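Local coordinates for protein lectin 2 (Agrocybe aegerita, PDB 4TQJ) that specifically recognises non-reducing terminal N-acetylglucosamine as a fungal beta-propeller lectin, at residues S142-N145 with N149-P152. The protein carries 1 engineered substitution. Sequence-based numbering, arbitrary orientation.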
loop_
_atom_site.group_PDB
_atom_site.type_symbol
_atom_site.label_atom_id
_atom_site.label_comp_id
_atom_site.label_asym_id
_atom_site.label_seq_id
_atom_site.Cartn_x
_atom_site.Cartn_y
_atom_site.Cartn_z
ATOM N N SER A 142 -4.776 -25.600 -11.633
ATOM C CA SER A 142 -6.086 -25.066 -11.978
ATOM C C SER A 142 -5.910 -23.607 -12.327
ATOM O O SER A 142 -5.498 -22.801 -11.493
ATOM C CB SER A 142 -7.099 -25.226 -10.842
ATOM O OG SER A 142 -8.125 -24.248 -10.971
ATOM N N ARG A 143 -6.195 -23.276 -13.579
ATOM C CA ARG A 143 -6.037 -21.920 -14.055
ATOM C C ARG A 143 -7.074 -21.002 -13.407
ATOM O O ARG A 143 -8.252 -21.347 -13.288
ATOM C CB ARG A 143 -6.101 -21.876 -15.590
ATOM C CG ARG A 143 -4.825 -22.406 -16.246
ATOM C CD ARG A 143 -5.025 -23.005 -17.631
ATOM N NE ARG A 143 -5.070 -22.001 -18.686
ATOM C CZ ARG A 143 -4.556 -22.163 -19.903
ATOM N NH1 ARG A 143 -3.932 -23.285 -20.227
ATOM N NH2 ARG A 143 -4.654 -21.188 -20.796
ATOM N N ASN A 144 -6.612 -19.834 -12.983
ATOM C CA ASN A 144 -7.479 -18.813 -12.415
ATOM C C ASN A 144 -8.087 -18.014 -13.553
ATOM O O ASN A 144 -7.401 -17.224 -14.198
ATOM C CB ASN A 144 -6.667 -17.890 -11.500
ATOM C CG ASN A 144 -7.518 -16.815 -10.831
ATOM O OD1 ASN A 144 -8.586 -16.449 -11.321
ATOM N ND2 ASN A 144 -7.033 -16.298 -9.704
ATOM N N ASN A 145 -9.379 -18.225 -13.797
ATOM C CA ASN A 145 -10.030 -17.640 -14.959
ATOM C C ASN A 145 -10.868 -16.410 -14.680
ATOM O O ASN A 145 -11.800 -16.108 -15.424
ATOM C CB ASN A 145 -10.876 -18.696 -15.660
ATOM C CG ASN A 145 -10.031 -19.701 -16.377
ATOM O OD1 ASN A 145 -9.018 -19.347 -16.979
ATOM N ND2 ASN A 145 -10.423 -20.965 -16.310
ATOM N N ASN A 149 -13.519 -17.939 -10.679
ATOM C CA ASN A 149 -13.749 -19.157 -11.436
ATOM C C ASN A 149 -12.407 -19.789 -11.758
ATOM O O ASN A 149 -11.569 -19.185 -12.425
ATOM C CB ASN A 149 -14.529 -18.883 -12.729
ATOM C CG ASN A 149 -15.900 -18.294 -12.466
ATOM O OD1 ASN A 149 -16.120 -17.092 -12.636
ATOM N ND2 ASN A 149 -16.821 -19.134 -12.029
ATOM N N PHE A 150 -12.204 -20.999 -11.257
ATOM C CA PHE A 150 -10.971 -21.720 -11.499
ATOM C C PHE A 150 -11.217 -22.892 -12.440
ATOM O O PHE A 150 -12.110 -23.708 -12.218
ATOM C CB PHE A 150 -10.365 -22.186 -10.172
ATOM C CG PHE A 150 -9.721 -21.077 -9.386
ATOM C CD1 PHE A 150 -8.362 -20.830 -9.500
ATOM C CD2 PHE A 150 -10.480 -20.259 -8.561
ATOM C CE1 PHE A 150 -7.775 -19.806 -8.787
ATOM C CE2 PHE A 150 -9.894 -19.231 -7.845
ATOM C CZ PHE A 150 -8.545 -19.002 -7.960
ATOM N N GLY A 151 -10.426 -22.956 -13.504
ATOM C CA GLY A 151 -10.499 -24.058 -14.443
ATOM C C GLY A 151 -10.352 -25.410 -13.771
ATOM O O GLY A 151 -10.081 -25.493 -12.572
ATOM N N PRO A 152 -10.541 -26.486 -14.541
ATOM C CA PRO A 152 -10.418 -27.839 -14.008
ATOM C C PRO A 152 -9.000 -28.115 -13.534
ATOM O O PRO A 152 -8.055 -27.752 -14.232
ATOM C CB PRO A 152 -10.712 -28.714 -15.232
ATOM C CG PRO A 152 -10.359 -27.850 -16.398
ATOM C CD PRO A 152 -10.865 -26.501 -15.978
HETATM O O HOH W 1 -7.338 -25.386 -15.281
#
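R143 O takes one hydrogen bond from the other limb of this turn: the amide N of G151 donates to it at 2.7 Å, lying in the carbonyl plane, while CA of F150 stands close by at 3.3 Å as a weaker CH...O contact. Two further bonds extend the pairing to either side of this one. Toward the turn, N145 N donates to N149 O at 2.8 Å, almost along the C=O axis; toward the strands, the hydroxyl OG of S142 gives its proton to G151 O, arriving 33° out of the carbonyl plane. That reach depends on the serine torsion, which sets OG opposite the backbone N (chi1 156°) and also leaves it at the edge of the F150 ring. Where the two limbs draw apart, one water spans the gap, accepting from R143 N and donating to P152 O. The whole illustrates how a hairpin can stay closed beyond the ends of its strands, with N144 and F150 forming a single antiparallel bridge.

The side chains of that pair meet as well. N144 runs obliquely past the phenyl group, its amide plane turned 41° from the ring, with CB 3.5 Å from CE1 of F150 and OD1 over one ring face near the rim. The amide is fixed from outside the pair: ND2 donates to the carbonyls of T66 and A129, while OD1 accepts from G146 N, so this buried group is gripped at both ends.

The turn links strand 139-142 to strand 154-157, the last two of a four-stranded antiparallel propeller blade. F150 leans on I131 of the blade's own strand 130-134 and, with S142, reaches I101 in strand 98-101 of the preceding blade, joining the two sheets near the propeller's outer side.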